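Local coordinates for peptidase M16 inactive domain family protein (Pseudomonas fluorescens, PDB 3GWB) that belongs to the peptidase M16 family, probably as an inactive-domain relative of its metallopeptidases, with its own activity not established, at residues 103-106 / 107-110; 123-126 / 127-130; 345-348 / 349-353. One frame throughout, in Å; residues are numbered along the deposited sequence.

Overall arrangement
Following the chain from its N terminus, the three contacts come in series; none nests in or crosses another, and each is local: contacts 1 and 2 span a helix start, contact 3 over two turns of one helix. Contact 1 lies where strand 95-102 of the six-stranded mixed sheet gives way to helix 105-120. Contact 2 follows after that helix ends, at the entry of helix 126-143, with nearest atoms about 16 Å from contact 1. Contact 3 lies much later, inside helix 344-356, which packs beside helices 266-277 and 397-407. Its centre is about 51 Å from that of contact 2, on the opposite side of the chain's centre, and about 44 Å from that of contact 1.

Contact 1 of 3, residues 103-106 / 107-110; sequences SAVD and KREP
Arg108 folds back over the turn before it, and its guanidinium meets two residues, Ser103 and Val105, from two directions. NH1 donates to Ser103 O at 2.7 Å, approaching in the carbonyl plane of Ser103. The acceptor is nevertheless tilted from the guanidinium plane, and the bond is bent, with an N-H...O angle of 140°. Over one face of the same group lies Val105 CG1, 3.9 Å above the plane and displaced toward its rim. The first torsion accounts for this course: CG is set between the backbone N and the carbonyl carbon (chi1 79°), and the chain then runs extended to NE. NH2 has a weak, long ion pair with Asp209.

Asp106 and Lys107 lie side by side and point the same way. The salt bridge joins Asp106 OD2 to Lys107 NZ at 3.3 Å, and the lysine reaches it by bending at chi2 and chi4. The ammonium has a second grip across the dimer, a hydrogen bond to the backbone O of Glu32 of the second subunit.

In the backbone, Ala104 O accepts two bonds, from Arg108 N and from Lys107 N, both at 2.9 Å, and Val105 O accepts from Glu109 N. Pro110, which has no N-H to give, rests its CD 3.5 Å from Asp106 O, where the helix kinks. Ser103 OG is hydrogen-bonded to Asp204. With Ala104 as N-cap, the arrangement is that of a helix N-terminus entered from a sheet strand after a two-residue link, here strand 95-102 leading into helix 105-120.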
loop_
_atom_site.group_PDB
_atom_site.type_symbol
_atom_site.label_atom_id
_atom_site.label_comp_id
_atom_site.label_asym_id
_atom_site.label_seq_id
_atom_site.Cartn_x
_atom_site.Cartn_y
_atom_site.Cartn_z
ATOM N N SER A 103 -16.694 -19.429 -4.046
ATOM C CA SER A 103 -17.268 -20.147 -5.179
ATOM C C SER A 103 -18.729 -20.563 -5.012
ATOM O O SER A 103 -19.409 -20.834 -6.003
ATOM C CB SER A 103 -16.412 -21.378 -5.508
ATOM O OG SER A 103 -16.370 -22.289 -4.424
ATOM N N ALA A 104 -19.209 -20.619 -3.773
ATOM C CA ALA A 104 -20.599 -20.998 -3.518
ATOM C C ALA A 104 -21.556 -20.144 -4.355
ATOM O O ALA A 104 -21.464 -18.914 -4.358
ATOM C CB ALA A 104 -20.918 -20.839 -2.045
ATOM N N VAL A 105 -22.480 -20.803 -5.048
ATOM C CA VAL A 105 -23.450 -20.123 -5.905
ATOM C C VAL A 105 -24.211 -18.975 -5.239
ATOM O O VAL A 105 -24.449 -17.947 -5.868
ATOM C CB VAL A 105 -24.492 -21.125 -6.490
ATOM C CG1 VAL A 105 -23.781 -22.207 -7.290
ATOM C CG2 VAL A 105 -25.308 -21.751 -5.373
ATOM N N ASP A 106 -24.581 -19.134 -3.973
ATOM C CA ASP A 106 -25.335 -18.085 -3.289
ATOM C C ASP A 106 -24.502 -16.832 -3.027
ATOM O O ASP A 106 -25.050 -15.775 -2.708
ATOM C CB ASP A 106 -25.903 -18.611 -1.969
ATOM C CG ASP A 106 -24.900 -18.545 -0.829
ATOM O OD1 ASP A 106 -23.754 -19.013 -1.012
ATOM O OD2 ASP A 106 -25.262 -18.027 0.254
ATOM N N LYS A 107 -23.184 -16.946 -3.171
ATOM C CA LYS A 107 -22.298 -15.807 -2.947
ATOM C C LYS A 107 -21.700 -15.271 -4.240
ATOM O O LYS A 107 -21.592 -14.055 -4.422
ATOM C CB LYS A 107 -21.173 -16.189 -1.979
ATOM C CG LYS A 107 -21.672 -16.505 -0.581
ATOM C CD LYS A 107 -22.386 -15.289 -0.002
ATOM C CE LYS A 107 -23.426 -15.690 1.031
ATOM N NZ LYS A 107 -22.867 -16.561 2.079
ATOM N N ARG A 108 -21.328 -16.168 -5.151
ATOM C CA ARG A 108 -20.720 -15.711 -6.392
ATOM C C ARG A 108 -21.709 -15.119 -7.386
ATOM O O ARG A 108 -21.361 -14.212 -8.140
ATOM C CB ARG A 108 -19.925 -16.842 -7.056
ATOM C CG ARG A 108 -20.747 -17.861 -7.814
ATOM C CD ARG A 108 -19.815 -18.783 -8.592
ATOM N NE ARG A 108 -20.528 -19.598 -9.569
ATOM C CZ ARG A 108 -20.565 -20.926 -9.544
ATOM N NH1 ARG A 108 -19.929 -21.585 -8.586
ATOM N NH2 ARG A 108 -21.223 -21.592 -10.485
ATOM N N GLU A 109 -22.940 -15.619 -7.400
ATOM C CA GLU A 109 -23.916 -15.084 -8.344
ATOM C C GLU A 109 -24.182 -13.601 -8.101
ATOM O O GLU A 109 -24.073 -12.798 -9.022
ATOM C CB GLU A 109 -25.200 -15.918 -8.312
ATOM C CG GLU A 109 -25.113 -17.089 -9.287
ATOM C CD GLU A 109 -26.313 -18.012 -9.246
ATOM O OE1 GLU A 109 -27.430 -17.545 -8.933
ATOM O OE2 GLU A 109 -26.134 -19.208 -9.552
ATOM N N PRO A 110 -24.519 -13.213 -6.858
ATOM C CA PRO A 110 -24.777 -11.798 -6.553
ATOM C C PRO A 110 -23.513 -10.955 -6.767
ATOM O O PRO A 110 -23.578 -9.838 -7.276
ATOM C CB PRO A 110 -25.181 -11.832 -5.080
ATOM C CG PRO A 110 -25.823 -13.170 -4.941
ATOM C CD PRO A 110 -24.882 -14.063 -5.711
#

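Contact 2 of 3, residues 123-126 / 127-130; sequences TFPA and DSLA
A first torsion of 68° at Asp127 places CG between the backbone N and the carbonyl carbon and turns the carboxylate back against Pro125, where OD1 comes to 3.3 Å from Pro125 CB. Ser128 uses a different setting: OG stands anti to the carbonyl carbon and lies 3.9 Å from the same Pro125 CB. The beta carbon of the proline ring is thus met by two oxygens, one from each of two successive residues, through van der Waals contact. The hydroxyl is hydrogen-bonded to Glu65.

Pro125 is the N-cap residue of helix 126-143, and its psi of 137° breaks from helical geometry just before the first turn. Being a proline, it offers no side-chain acceptor to the first-turn N-H groups; the carboxylate of Asp127 lies within that first turn, where its negative charge would probably suit the positive end of the helix dipole. Pro125 O opens the backbone series, receiving Leu129 N at 3.1 Å with an N-H...O angle of 160° and a weak second bond from Ser128 N. One residue on, Ala126 O takes Ala130 N at 3.3 Å.

Leu129 lays its CB 3.8 Å from Ala126 O, while its side chain, buried in the interior, packs on Leu58 and Met62 of helix 55-62 and on Leu181 and Leu184 of helix 181-191. Phe124 enters the same layer from the preceding loop, touching Met62, Leu181 and Lys185.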
loop_
_atom_site.group_PDB
_atom_site.type_symbol
_atom_site.label_atom_id
_atom_site.label_comp_id
_atom_site.label_asym_id
_atom_site.label_seq_id
_atom_site.Cartn_x
_atom_site.Cartn_y
_atom_site.Cartn_z
ATOM N N THR A 123 -21.529 4.566 -13.854
ATOM C CA THR A 123 -22.272 5.816 -14.026
ATOM C C THR A 123 -21.429 7.087 -13.920
ATOM O O THR A 123 -21.918 8.181 -14.211
ATOM C CB THR A 123 -23.414 5.927 -13.003
ATOM O OG1 THR A 123 -22.880 5.776 -11.681
ATOM C CG2 THR A 123 -24.463 4.858 -13.263
ATOM N N PHE A 124 -20.174 6.941 -13.503
ATOM C CA PHE A 124 -19.258 8.070 -13.355
ATOM C C PHE A 124 -19.921 9.249 -12.641
ATOM O O PHE A 124 -20.218 10.274 -13.261
ATOM C CB PHE A 124 -18.753 8.528 -14.729
ATOM C CG PHE A 124 -18.129 7.430 -15.546
ATOM C CD1 PHE A 124 -16.904 6.879 -15.181
ATOM C CD2 PHE A 124 -18.771 6.945 -16.683
ATOM C CE1 PHE A 124 -16.329 5.853 -15.935
ATOM C CE2 PHE A 124 -18.205 5.921 -17.442
ATOM C CZ PHE A 124 -16.981 5.377 -17.069
ATOM N N PRO A 125 -20.160 9.120 -11.326
ATOM C CA PRO A 125 -20.791 10.193 -10.548
ATOM C C PRO A 125 -19.933 11.456 -10.527
ATOM O O PRO A 125 -18.714 11.391 -10.347
ATOM C CB PRO A 125 -20.935 9.580 -9.155
ATOM C CG PRO A 125 -21.004 8.112 -9.429
ATOM C CD PRO A 125 -19.959 7.923 -10.496
ATOM N N ALA A 126 -20.584 12.602 -10.697
ATOM C CA ALA A 126 -19.905 13.889 -10.724
ATOM C C ALA A 126 -19.099 14.190 -9.465
ATOM O O ALA A 126 -18.001 14.741 -9.544
ATOM C CB ALA A 126 -20.926 14.997 -10.974
ATOM N N ASP A 127 -19.632 13.822 -8.307
ATOM C CA ASP A 127 -18.939 14.091 -7.053
ATOM C C ASP A 127 -17.710 13.201 -6.860
ATOM O O ASP A 127 -16.788 13.558 -6.127
ATOM C CB ASP A 127 -19.907 13.930 -5.881
ATOM C CG ASP A 127 -20.350 12.492 -5.678
ATOM O OD1 ASP A 127 -20.663 11.807 -6.678
ATOM O OD2 ASP A 127 -20.399 12.050 -4.512
ATOM N N SER A 128 -17.694 12.046 -7.519
ATOM C CA SER A 128 -16.555 11.142 -7.418
ATOM C C SER A 128 -15.434 11.644 -8.318
ATOM O O SER A 128 -14.269 11.606 -7.941
ATOM C CB SER A 128 -16.945 9.717 -7.834
ATOM O OG SER A 128 -17.824 9.130 -6.892
ATOM N N LEU A 129 -15.792 12.113 -9.513
ATOM C CA LEU A 129 -14.800 12.622 -10.458
ATOM C C LEU A 129 -14.047 13.813 -9.863
ATOM O O LEU A 129 -12.854 13.986 -10.096
ATOM C CB LEU A 129 -15.478 13.048 -11.765
ATOM C CG LEU A 129 -14.577 13.595 -12.879
ATOM C CD1 LEU A 129 -13.601 12.517 -13.341
ATOM C CD2 LEU A 129 -15.438 14.079 -14.036
ATOM N N ALA A 130 -14.757 14.636 -9.099
ATOM C CA ALA A 130 -14.154 15.800 -8.475
ATOM C C ALA A 130 -13.211 15.325 -7.375
ATOM O O ALA A 130 -12.118 15.858 -7.210
ATOM C CB ALA A 130 -15.242 16.699 -7.897
#

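Contact 3 of 3, residues 345-348 / 349-353; sequences KELD and DAKRE
Asp349 sets its carboxylate beside the backbone of Lys345, OD1 lying 2.8 Å from Lys345 O, a pairing of two acceptors with no bond between them. The aspartate's own N-H bonds that carbonyl at 2.9 Å and a nearly straight 173°. A long salt bridge, 3.7 Å from Asp349 OD1 to Arg352 NH1, probably offsets the charge. Replacing Asp349 by alanine is likely to cost Arg352 this distant partner and let its guanidinium turn more freely. Ala350 follows, its N bonded to Glu346 O and its CB 3.3 Å from that oxygen. Lys351 gives its N-H to Leu347 O, and its side chain crosses that of Leu347 obliquely, CD 3.7 Å from Leu347 CG. With bends at chi3 and chi4, NZ is hydrogen-bonded to the carbonyls of Ser392, Gln393 and Leu395. Arg352 N bonds Asp348 O at 2.8 Å, and Glu353 N to Asp349 O continues the i+4 to i ladder of a regular alpha helix, here in the M16 inactive domain. Helix 344-356 turns Leu347 and Ala350 inward: both touch Leu271 of helix 266-277, and Leu347 also meets Val397 and Val400 of helix 397-407, while Glu346 forms a salt bridge with Arg284 of helix 284-292.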
loop_
_atom_site.group_PDB
_atom_site.type_symbol
_atom_site.label_atom_id
_atom_site.label_comp_id
_atom_site.label_asym_id
_atom_site.label_seq_id
_atom_site.Cartn_x
_atom_site.Cartn_y
_atom_site.Cartn_z
ATOM N N LYS A 345 28.258 -20.450 -11.248
ATOM C CA LYS A 345 27.691 -20.334 -9.915
ATOM C C LYS A 345 26.456 -19.443 -9.935
ATOM O O LYS A 345 25.397 -19.838 -9.445
ATOM C CB LYS A 345 28.725 -19.766 -8.940
ATOM C CG LYS A 345 28.176 -19.539 -7.535
ATOM C CD LYS A 345 29.249 -19.048 -6.571
ATOM C CE LYS A 345 29.818 -17.694 -6.990
ATOM N NZ LYS A 345 28.778 -16.619 -7.050
ATOM N N GLU A 346 26.597 -18.248 -10.509
ATOM C CA GLU A 346 25.487 -17.300 -10.593
ATOM C C GLU A 346 24.291 -17.890 -11.313
ATOM O O GLU A 346 23.151 -17.691 -10.896
ATOM C CB GLU A 346 25.914 -16.024 -11.324
ATOM C CG GLU A 346 27.033 -15.266 -10.643
ATOM C CD GLU A 346 27.414 -13.998 -11.387
ATOM O OE1 GLU A 346 27.665 -14.083 -12.608
ATOM O OE2 GLU A 346 27.472 -12.919 -10.748
ATOM N N LEU A 347 24.550 -18.605 -12.401
ATOM C CA LEU A 347 23.485 -19.213 -13.183
ATOM C C LEU A 347 22.731 -20.274 -12.378
ATOM O O LEU A 347 21.500 -20.304 -12.386
ATOM C CB LEU A 347 24.054 -19.841 -14.457
ATOM C CG LEU A 347 23.042 -20.476 -15.412
ATOM C CD1 LEU A 347 22.368 -19.384 -16.227
ATOM C CD2 LEU A 347 23.747 -21.458 -16.339
ATOM N N ASP A 348 23.464 -21.136 -11.680
ATOM C CA ASP A 348 22.831 -22.187 -10.886
ATOM C C ASP A 348 22.018 -21.618 -9.733
ATOM O O ASP A 348 20.880 -22.030 -9.502
ATOM C CB ASP A 348 23.881 -23.166 -10.359
ATOM C CG ASP A 348 24.435 -24.060 -11.449
ATOM O OD1 ASP A 348 23.625 -24.587 -12.246
ATOM O OD2 ASP A 348 25.671 -24.241 -11.508
ATOM N N ASP A 349 22.607 -20.673 -9.012
ATOM C CA ASP A 349 21.926 -20.023 -7.899
ATOM C C ASP A 349 20.630 -19.381 -8.397
ATOM O O ASP A 349 19.573 -19.536 -7.781
ATOM C CB ASP A 349 22.836 -18.955 -7.284
ATOM C CG ASP A 349 24.014 -19.555 -6.526
ATOM O OD1 ASP A 349 24.474 -20.658 -6.904
ATOM O OD2 ASP A 349 24.488 -18.914 -5.560
ATOM N N ALA A 350 20.708 -18.669 -9.519
ATOM C CA ALA A 350 19.526 -18.021 -10.077
ATOM C C ALA A 350 18.458 -19.056 -10.427
ATOM O O ALA A 350 17.291 -18.895 -10.061
ATOM C CB ALA A 350 19.899 -17.203 -11.315
ATOM N N LYS A 351 18.853 -20.113 -11.132
ATOM C CA LYS A 351 17.908 -21.159 -11.507
ATOM C C LYS A 351 17.277 -21.754 -10.252
ATOM O O LYS A 351 16.076 -22.018 -10.224
ATOM C CB LYS A 351 18.606 -22.258 -12.314
ATOM C CG LYS A 351 19.071 -21.808 -13.695
ATOM C CD LYS A 351 20.283 -22.607 -14.157
ATOM C CE LYS A 351 19.914 -23.794 -15.007
ATOM N NZ LYS A 351 19.675 -23.375 -16.408
ATOM N N ARG A 352 18.082 -21.951 -9.212
ATOM C CA ARG A 352 17.573 -22.511 -7.967
ATOM C C ARG A 352 16.575 -21.560 -7.316
ATOM O O ARG A 352 15.525 -21.985 -6.843
ATOM C CB ARG A 352 18.718 -22.807 -6.995
ATOM C CG ARG A 352 18.254 -23.494 -5.725
ATOM C CD ARG A 352 19.407 -24.032 -4.890
ATOM N NE ARG A 352 20.235 -22.972 -4.320
ATOM C CZ ARG A 352 21.400 -22.565 -4.821
ATOM N NH1 ARG A 352 21.899 -23.126 -5.919
ATOM N NH2 ARG A 352 22.071 -21.591 -4.219
ATOM N N GLU A 353 16.902 -20.272 -7.293
ATOM C CA GLU A 353 16.008 -19.278 -6.710
ATOM C C GLU A 353 14.715 -19.223 -7.513
ATOM O O GLU A 353 13.622 -19.171 -6.951
ATOM C CB GLU A 353 16.652 -17.889 -6.724
ATOM C CG GLU A 353 17.826 -17.708 -5.774
ATOM C CD GLU A 353 18.363 -16.283 -5.784
ATOM O OE1 GLU A 353 18.936 -15.863 -6.815
ATOM O OE2 GLU A 353 18.202 -15.579 -4.761
#